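Endoribonuclease YbeY (Aquifex aeolicus, PDB 1OZ9) probably acts as a zinc-dependent, single-strand-specific endoribonuclease in 16S rRNA 3'-end maturation and 70S ribosome quality control. Local coordinates at residues L36-V41 and K82-V87; S71-E76 and V118-Y123; I113-V118 and K133-L138. All coordinates share one frame; numbering follows the deposited sequence.

The three contacts illustrate how a small alpha/beta fold assembles a predicted zinc site from its sheet outward. Interaction 1 joins strand 81-90 to the loop entering strand 41-48. Interaction 2 sets the neighbouring antiparallel strand 69-78 against the end of helix 105-120, and interaction 3 packs that helix on helix 129-147. The centres of interactions 1 and 2 lie about 9 Å apart, those of 2 and 3 about 11 Å, and those of 1 and 3 about 14 Å. Interactions 2 and 3 share V118, and their segments alternate along the chain, as do those of 1 and 2. The predicted zinc-binding helix thus lies between sheet and C-terminal helix.

Interaction 1 of 3, residues L36-V41 and K82-V87; sequences LGLNNV and KILGDV
V41 and L84 pack together where the loop 36-41 runs into strand 41-48 beside strand 81-90, and L84 can be traced outward to see how the junction closes. From CB its chain turns so that CG lies beside the backbone N and anti to the carbonyl carbon (chi1 -65°), which brings CG to 3.7 Å from V41 CB. There the side chain forks around the valine. L84 CD2 comes to 3.8 Å from V41 CG1, while L84 CD1 lies 3.9 Å from V41 CG2. The same L84 CD1 also meets L38 CD1 tip to tip at 4.1 Å, so one leucine touches both the first residue of the strand and the loop leading to it.

The backbones engage at the same junction. K82 N donates to N40 O over 3.2 Å, and V41 CA lies 3.1 Å from K82 O in a CA-H...O contact. Beyond the junction, the ammonium group of K82 is held by G75 O and by a salt bridge to E77.

V41 and K82 form a parallel beta bridge. The loop itself starts at G37, whose positive phi closes helix 22-35 with a Schellman motif; it is the return connection of a beta-alpha-beta crossover between parallel strands 10-15 and 41-48.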
loop_
_atom_site.group_PDB
_atom_site.type_symbol
_atom_site.label_atom_id
_atom_site.label_comp_id
_atom_site.label_asym_id
_atom_site.label_seq_id
_atom_site.Cartn_x
_atom_site.Cartn_y
_atom_site.Cartn_z
ATOM N N LEU A 36 3.732 4.832 12.059
ATOM C CA LEU A 36 2.717 4.016 12.696
ATOM C C LEU A 36 3.204 3.346 14.011
ATOM O O LEU A 36 2.449 2.636 14.664
ATOM C CB LEU A 36 2.180 2.997 11.706
ATOM C CG LEU A 36 1.302 3.580 10.607
ATOM C CD1 LEU A 36 1.240 2.652 9.375
ATOM C CD2 LEU A 36 -0.104 3.838 11.107
ATOM N N GLY A 37 4.476 3.551 14.358
ATOM C CA GLY A 37 5.033 3.017 15.596
ATOM C C GLY A 37 5.315 1.519 15.562
ATOM O O GLY A 37 5.491 0.911 16.605
ATOM N N LEU A 38 5.381 0.933 14.374
ATOM C CA LEU A 38 5.565 -0.512 14.254
ATOM C C LEU A 38 7.028 -0.852 14.298
ATOM O O LEU A 38 7.835 -0.120 13.740
ATOM C CB LEU A 38 4.997 -1.018 12.934
ATOM C CG LEU A 38 3.460 -0.988 12.951
ATOM C CD1 LEU A 38 2.889 -1.123 11.541
ATOM C CD2 LEU A 38 2.989 -2.165 13.823
ATOM N N ASN A 39 7.354 -1.967 14.948
ATOM C CA ASN A 39 8.733 -2.412 15.061
ATOM C C ASN A 39 8.783 -3.916 14.803
ATOM O O ASN A 39 7.872 -4.660 15.186
ATOM C CB ASN A 39 9.264 -2.122 16.492
ATOM C CG ASN A 39 9.257 -0.618 16.860
ATOM O OD1 ASN A 39 10.215 0.120 16.558
ATOM N ND2 ASN A 39 8.196 -0.171 17.571
ATOM N N ASN A 40 9.841 -4.381 14.170
ATOM C CA ASN A 40 9.969 -5.798 13.904
ATOM C C ASN A 40 8.859 -6.467 13.103
ATOM O O ASN A 40 8.448 -7.581 13.452
ATOM C CB ASN A 40 10.019 -6.509 15.212
ATOM C CG ASN A 40 11.292 -7.187 15.429
ATOM O OD1 ASN A 40 12.330 -6.799 14.872
ATOM N ND2 ASN A 40 11.241 -8.242 16.221
ATOM N N VAL A 41 8.370 -5.807 12.062
ATOM C CA VAL A 41 7.393 -6.420 11.209
ATOM C C VAL A 41 7.946 -6.497 9.807
ATOM O O VAL A 41 8.905 -5.794 9.464
ATOM C CB VAL A 41 6.040 -5.645 11.182
ATOM C CG1 VAL A 41 5.465 -5.520 12.617
ATOM C CG2 VAL A 41 6.238 -4.279 10.548
ATOM N N LYS A 82 6.775 -10.281 13.156
ATOM C CA LYS A 82 5.444 -10.560 12.601
ATOM C C LYS A 82 5.351 -10.118 11.130
ATOM O O LYS A 82 5.788 -9.023 10.787
ATOM C CB LYS A 82 4.364 -9.851 13.411
ATOM C CG LYS A 82 2.889 -10.213 13.004
ATOM C CD LYS A 82 1.915 -9.700 14.097
ATOM C CE LYS A 82 0.456 -10.027 13.826
ATOM N NZ LYS A 82 0.177 -11.449 13.996
ATOM N N ILE A 83 4.836 -10.997 10.277
ATOM C CA ILE A 83 4.665 -10.705 8.849
ATOM C C ILE A 83 3.315 -10.042 8.645
ATOM O O ILE A 83 2.260 -10.666 8.889
ATOM C CB ILE A 83 4.783 -11.997 8.053
ATOM C CG1 ILE A 83 6.171 -12.632 8.333
ATOM C CG2 ILE A 83 4.596 -11.711 6.520
ATOM C CD1 ILE A 83 6.135 -14.154 8.439
ATOM N N LEU A 84 3.331 -8.776 8.261
ATOM C CA LEU A 84 2.086 -8.023 8.129
ATOM C C LEU A 84 1.361 -8.437 6.876
ATOM O O LEU A 84 0.135 -8.667 6.893
ATOM C CB LEU A 84 2.337 -6.537 8.055
ATOM C CG LEU A 84 2.922 -5.752 9.220
ATOM C CD1 LEU A 84 2.714 -4.249 8.892
ATOM C CD2 LEU A 84 2.276 -6.175 10.568
ATOM N N GLY A 85 2.119 -8.554 5.785
ATOM C CA GLY A 85 1.546 -9.031 4.550
ATOM C C GLY A 85 1.987 -8.213 3.358
ATOM O O GLY A 85 3.046 -7.560 3.394
ATOM N N ASP A 86 1.174 -8.245 2.309
ATOM C CA ASP A 86 1.559 -7.621 1.047
ATOM C C ASP A 86 0.687 -6.462 0.619
ATOM O O ASP A 86 -0.520 -6.491 0.812
ATOM C CB ASP A 86 1.445 -8.634 -0.096
ATOM C CG ASP A 86 2.233 -9.894 0.161
ATOM O OD1 ASP A 86 3.295 -9.795 0.786
ATOM O OD2 ASP A 86 1.838 -11.015 -0.208
ATOM N N VAL A 87 1.315 -5.504 -0.048
ATOM C CA VAL A 87 0.589 -4.409 -0.715
ATOM C C VAL A 87 0.982 -4.508 -2.181
ATOM O O VAL A 87 2.174 -4.540 -2.495
ATOM C CB VAL A 87 1.001 -3.042 -0.212
ATOM C CG1 VAL A 87 0.374 -1.962 -1.076
ATOM C CG2 VAL A 87 0.524 -2.860 1.257
#

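Interaction 2 of 3, residues S71-E76 and V118-Y123; sequences SFPMGE and VHLLGY
The hydroxyl of S71 presses against H119 where strand 69-78 passes the end of helix 105-120, and L120 completes the contact. S71 OG lies between its own backbone N and carbonyl carbon (chi1 72°), a setting that brings it to 3.3 Å from H119 CB, near the root of the imidazole and oblique to the ring. S71 CB packs 3.9 Å from H119 CB and 4.1 Å from L120 CG. L120 then reaches on along the strand: its CD2 methyl rests over the flat face of the F72-P73 peptide, 3.6 Å from F72 C, and touches P73 CD at 4.2 Å. These are van der Waals contacts, in which a serine and a peptide plane provide a surface for the helix end.

A second shell sets both partners. Backbone hydrogen bonds from F72 to D86 and from M74 to L84 hold the strand against strand 81-90, which also supplies V87 to pack on L120. The ring of H119 meets F135 edge-to-face, and it also meets the rings of H115 and H125.

At G122 the helix stops. Its positive phi and the 2.9 Å bond from G122 N to H119 O, with a weak one from Y123 N to V118 O, make a Schellman motif. This turn directs the chain toward H125, the third predicted zinc ligand. H115, H119, G122 and H125 follow the HxxxHxxGxxH spacing that recalls the zinc motif of the metzincins, though G116 stands where HExxH has its glutamate, consistent with the matrix metalloproteinase type fold of this protein.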
loop_
_atom_site.group_PDB
_atom_site.type_symbol
_atom_site.label_atom_id
_atom_site.label_comp_id
_atom_site.label_asym_id
_atom_site.label_seq_id
_atom_site.Cartn_x
_atom_site.Cartn_y
_atom_site.Cartn_z
ATOM N N SER A 71 -4.483 -5.051 -0.784
ATOM C CA SER A 71 -3.652 -5.440 0.355
ATOM C C SER A 71 -4.010 -6.855 0.824
ATOM O O SER A 71 -5.199 -7.211 0.893
ATOM C CB SER A 71 -3.893 -4.444 1.494
ATOM O OG SER A 71 -5.205 -4.728 1.983
ATOM N N PHE A 72 -3.002 -7.662 1.163
ATOM C CA PHE A 72 -3.225 -9.060 1.538
ATOM C C PHE A 72 -2.592 -9.374 2.891
ATOM O O PHE A 72 -1.380 -9.526 2.966
ATOM C CB PHE A 72 -2.591 -9.992 0.491
ATOM C CG PHE A 72 -3.080 -9.748 -0.911
ATOM C CD1 PHE A 72 -2.400 -8.904 -1.758
ATOM C CD2 PHE A 72 -4.246 -10.314 -1.353
ATOM C CE1 PHE A 72 -2.876 -8.643 -3.040
ATOM C CE2 PHE A 72 -4.716 -10.067 -2.648
ATOM C CZ PHE A 72 -4.018 -9.249 -3.485
ATOM N N PRO A 73 -3.385 -9.466 3.955
ATOM C CA PRO A 73 -2.833 -9.788 5.281
ATOM C C PRO A 73 -2.334 -11.207 5.379
ATOM O O PRO A 73 -2.932 -12.129 4.821
ATOM C CB PRO A 73 -4.039 -9.614 6.212
ATOM C CG PRO A 73 -5.217 -9.930 5.330
ATOM C CD PRO A 73 -4.843 -9.229 4.012
ATOM N N MET A 74 -1.225 -11.379 6.094
ATOM C CA MET A 74 -0.664 -12.685 6.349
ATOM C C MET A 74 -0.818 -12.842 7.862
ATOM O O MET A 74 -1.837 -13.377 8.361
ATOM C CB MET A 74 0.808 -12.723 5.936
ATOM C CG MET A 74 1.028 -12.687 4.432
ATOM S SD MET A 74 0.374 -14.156 3.538
ATOM C CE MET A 74 -0.270 -13.406 2.079
ATOM N N GLY A 75 0.180 -12.370 8.602
ATOM C CA GLY A 75 0.048 -12.308 10.051
ATOM C C GLY A 75 0.858 -13.303 10.849
ATOM O O GLY A 75 0.919 -13.192 12.065
ATOM N N GLU A 76 1.469 -14.274 10.185
ATOM C CA GLU A 76 2.227 -15.294 10.907
ATOM C C GLU A 76 3.307 -14.625 11.748
ATOM O O GLU A 76 3.865 -13.616 11.343
ATOM C CB GLU A 76 2.868 -16.289 9.923
ATOM C CG GLU A 76 3.459 -17.495 10.632
ATOM C CD GLU A 76 3.712 -18.685 9.711
ATOM O OE1 GLU A 76 3.791 -18.487 8.484
ATOM O OE2 GLU A 76 3.842 -19.816 10.228
ATOM N N VAL A 118 -2.512 1.002 5.549
ATOM C CA VAL A 118 -3.611 1.202 6.491
ATOM C C VAL A 118 -4.651 0.072 6.383
ATOM O O VAL A 118 -5.176 -0.412 7.401
ATOM C CB VAL A 118 -4.283 2.598 6.297
ATOM C CG1 VAL A 118 -5.513 2.763 7.253
ATOM C CG2 VAL A 118 -3.222 3.717 6.516
ATOM N N HIS A 119 -4.932 -0.369 5.161
ATOM C CA HIS A 119 -5.834 -1.498 4.956
ATOM C C HIS A 119 -5.258 -2.724 5.629
ATOM O O HIS A 119 -5.988 -3.538 6.205
ATOM C CB HIS A 119 -5.980 -1.841 3.475
ATOM C CG HIS A 119 -7.122 -1.158 2.812
ATOM N ND1 HIS A 119 -8.426 -1.566 2.966
ATOM C CD2 HIS A 119 -7.152 -0.080 1.989
ATOM C CE1 HIS A 119 -9.218 -0.768 2.268
ATOM N NE2 HIS A 119 -8.467 0.138 1.658
ATOM N N LEU A 120 -3.944 -2.877 5.518
ATOM C CA LEU A 120 -3.279 -4.064 6.067
ATOM C C LEU A 120 -3.352 -4.128 7.582
ATOM O O LEU A 120 -3.267 -5.214 8.167
ATOM C CB LEU A 120 -1.794 -4.075 5.695
ATOM C CG LEU A 120 -1.243 -4.948 4.593
ATOM C CD1 LEU A 120 0.297 -4.988 4.731
ATOM C CD2 LEU A 120 -1.799 -6.344 4.665
ATOM N N LEU A 121 -3.478 -2.965 8.215
ATOM C CA LEU A 121 -3.588 -2.898 9.651
ATOM C C LEU A 121 -5.024 -3.163 10.090
ATOM O O LEU A 121 -5.343 -3.083 11.280
ATOM C CB LEU A 121 -3.117 -1.549 10.181
ATOM C CG LEU A 121 -1.625 -1.351 9.896
ATOM C CD1 LEU A 121 -1.207 0.010 10.397
ATOM C CD2 LEU A 121 -0.775 -2.494 10.530
ATOM N N GLY A 122 -5.901 -3.455 9.137
ATOM C CA GLY A 122 -7.255 -3.845 9.499
ATOM C C GLY A 122 -8.316 -2.759 9.500
ATOM O O GLY A 122 -9.361 -2.911 10.124
ATOM N N TYR A 123 -8.075 -1.666 8.796
ATOM C CA TYR A 123 -9.095 -0.617 8.686
ATOM C C TYR A 123 -9.696 -0.737 7.297
ATOM O O TYR A 123 -9.023 -1.170 6.369
ATOM C CB TYR A 123 -8.455 0.768 8.837
ATOM C CG TYR A 123 -7.816 1.021 10.193
ATOM C CD1 TYR A 123 -6.596 0.447 10.525
ATOM C CD2 TYR A 123 -8.437 1.827 11.137
ATOM C CE1 TYR A 123 -6.020 0.664 11.759
ATOM C CE2 TYR A 123 -7.861 2.054 12.387
ATOM C CZ TYR A 123 -6.651 1.476 12.675
ATOM O OH TYR A 123 -6.064 1.694 13.893
#

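Interaction 3 of 3, residues I113-V118 and K133-L138; sequences IVHGIV and KKFREL
Segments 113-118 and 133-138 come nearest, CA to CA, at V118 and F135, with V118 CA 7.1 Å from F135 CA. The axes of these two short segments come within 10.4 Å and cross at 134°, about midway between perpendicular and antiparallel, a separation wide enough for an aromatic ring to fill.

F135 is that ring. With its CG anti to the backbone N (chi1 -176°), it extends across the interface. V118 CG1 sits over one of its faces, 3.7 Å from the ring centroid, in a CH-pi contact, and the same methyl reaches L138 CD2 at 4.2 Å. Toward the predicted metal site, F135 CZ lies over a face of the H115 imidazole, offset toward the rim and 3.6 Å from H115 CE1. The two planes stand at 55°, so the pair is an oblique aromatic contact.

R136 approaches H115 differently. Although its chain starts away from the other helix, a bend at chi2 returns the guanidinium, and NH1 arrives in the plane of the imidazole at its edge, 3.5 Å from H115 CE1. E139 ties the two together: one of its carboxylate oxygens is hydrogen-bonded to H115 ND1, while the other forms a salt bridge with R136 NH1.

The ring of H115, one of the predicted zinc ligands, is therefore fixed by F135 over a face and by E139 at ND1. Such second-shell support of a histidine ligand is characteristic of zinc sites, here the predicted catalytic centre of the YbeY family.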
loop_
_atom_site.group_PDB
_atom_site.type_symbol
_atom_site.label_atom_id
_atom_site.label_comp_id
_atom_site.label_asym_id
_atom_site.label_seq_id
_atom_site.Cartn_x
_atom_site.Cartn_y
_atom_site.Cartn_z
ATOM N N ILE A 113 0.740 3.430 -1.408
ATOM C CA ILE A 113 1.451 2.629 -0.398
ATOM C C ILE A 113 0.844 2.854 0.969
ATOM O O ILE A 113 0.582 1.911 1.712
ATOM C CB ILE A 113 2.923 3.033 -0.361
ATOM C CG1 ILE A 113 3.621 2.453 -1.583
ATOM C CG2 ILE A 113 3.619 2.509 0.923
ATOM C CD1 ILE A 113 4.994 3.087 -1.858
ATOM N N VAL A 114 0.608 4.115 1.307
ATOM C CA VAL A 114 -0.007 4.443 2.607
ATOM C C VAL A 114 -1.395 3.848 2.676
ATOM O O VAL A 114 -1.766 3.215 3.681
ATOM C CB VAL A 114 -0.032 5.974 2.816
ATOM C CG1 VAL A 114 -0.759 6.380 4.124
ATOM C CG2 VAL A 114 1.428 6.481 2.831
ATOM N N HIS A 115 -2.161 4.017 1.605
ATOM C CA HIS A 115 -3.524 3.488 1.602
ATOM C C HIS A 115 -3.474 1.968 1.845
ATOM O O HIS A 115 -4.236 1.428 2.656
ATOM C CB HIS A 115 -4.188 3.807 0.267
ATOM C CG HIS A 115 -5.655 3.518 0.232
ATOM N ND1 HIS A 115 -6.605 4.435 0.638
ATOM C CD2 HIS A 115 -6.336 2.420 -0.175
ATOM C CE1 HIS A 115 -7.810 3.917 0.468
ATOM N NE2 HIS A 115 -7.674 2.691 -0.010
ATOM N N GLY A 116 -2.566 1.283 1.154
ATOM C CA GLY A 116 -2.450 -0.169 1.295
ATOM C C GLY A 116 -2.048 -0.615 2.702
ATOM O O GLY A 116 -2.569 -1.602 3.240
ATOM N N ILE A 117 -1.119 0.125 3.307
ATOM C CA ILE A 117 -0.636 -0.228 4.636
ATOM C C ILE A 117 -1.761 -0.086 5.635
ATOM O O ILE A 117 -1.929 -0.947 6.505
ATOM C CB ILE A 117 0.562 0.627 5.042
ATOM C CG1 ILE A 117 1.759 0.212 4.190
ATOM C CG2 ILE A 117 0.913 0.435 6.555
ATOM C CD1 ILE A 117 2.968 1.082 4.370
ATOM N N VAL A 118 -2.512 1.002 5.549
ATOM C CA VAL A 118 -3.611 1.202 6.491
ATOM C C VAL A 118 -4.651 0.072 6.383
ATOM O O VAL A 118 -5.176 -0.412 7.401
ATOM C CB VAL A 118 -4.283 2.598 6.297
ATOM C CG1 VAL A 118 -5.513 2.763 7.253
ATOM C CG2 VAL A 118 -3.222 3.717 6.516
ATOM N N LYS A 133 -14.111 7.074 8.852
ATOM C CA LYS A 133 -13.554 8.147 9.662
ATOM C C LYS A 133 -12.203 7.742 10.215
ATOM O O LYS A 133 -11.227 8.439 10.025
ATOM C CB LYS A 133 -14.471 8.496 10.821
ATOM C CG LYS A 133 -13.819 9.373 11.885
ATOM C CD LYS A 133 -14.890 10.034 12.768
ATOM C CE LYS A 133 -14.330 10.441 14.131
ATOM N NZ LYS A 133 -15.415 10.829 15.049
ATOM N N LYS A 134 -12.146 6.603 10.888
ATOM C CA LYS A 134 -10.868 6.177 11.455
ATOM C C LYS A 134 -9.845 5.846 10.392
ATOM O O LYS A 134 -8.653 6.052 10.609
ATOM C CB LYS A 134 -11.030 4.988 12.403
ATOM C CG LYS A 134 -12.011 5.234 13.553
ATOM C CD LYS A 134 -11.569 6.377 14.470
ATOM C CE LYS A 134 -10.234 6.077 15.164
ATOM N NZ LYS A 134 -10.170 6.830 16.468
ATOM N N PHE A 135 -10.287 5.323 9.250
ATOM C CA PHE A 135 -9.351 4.988 8.185
ATOM C C PHE A 135 -8.674 6.260 7.683
ATOM O O PHE A 135 -7.449 6.339 7.563
ATOM C CB PHE A 135 -10.078 4.314 7.014
ATOM C CG PHE A 135 -9.153 3.850 5.916
ATOM C CD1 PHE A 135 -8.847 2.491 5.756
ATOM C CD2 PHE A 135 -8.588 4.757 5.044
ATOM C CE1 PHE A 135 -8.005 2.058 4.741
ATOM C CE2 PHE A 135 -7.705 4.323 4.036
ATOM C CZ PHE A 135 -7.420 2.985 3.888
ATOM N N ARG A 136 -9.499 7.247 7.360
ATOM C CA ARG A 136 -9.002 8.499 6.816
ATOM C C ARG A 136 -8.156 9.277 7.806
ATOM O O ARG A 136 -7.131 9.776 7.427
ATOM C CB ARG A 136 -10.155 9.377 6.313
ATOM C CG ARG A 136 -10.841 8.827 5.056
ATOM C CD ARG A 136 -9.929 8.458 3.869
ATOM N NE ARG A 136 -10.749 8.127 2.697
ATOM C CZ ARG A 136 -10.336 7.463 1.612
ATOM N NH1 ARG A 136 -9.087 7.041 1.511
ATOM N NH2 ARG A 136 -11.201 7.235 0.614
ATOM N N GLU A 137 -8.580 9.392 9.061
ATOM C CA GLU A 137 -7.704 10.035 10.048
ATOM C C GLU A 137 -6.291 9.373 10.072
ATOM O O GLU A 137 -5.275 10.064 10.012
ATOM C CB GLU A 137 -8.371 10.071 11.432
ATOM C CG GLU A 137 -9.646 10.926 11.460
ATOM C CD GLU A 137 -10.280 11.042 12.836
ATOM O OE1 GLU A 137 -10.007 10.140 13.676
ATOM O OE2 GLU A 137 -11.041 12.030 13.075
ATOM N N LEU A 138 -6.215 8.039 10.064
ATOM C CA LEU A 138 -4.904 7.373 10.106
ATOM C C LEU A 138 -4.089 7.598 8.833
ATOM O O LEU A 138 -2.884 7.856 8.855
ATOM C CB LEU A 138 -5.062 5.870 10.355
ATOM C CG LEU A 138 -3.762 5.197 10.777
ATOM C CD1 LEU A 138 -3.275 5.903 12.047
ATOM C CD2 LEU A 138 -3.998 3.721 11.050
#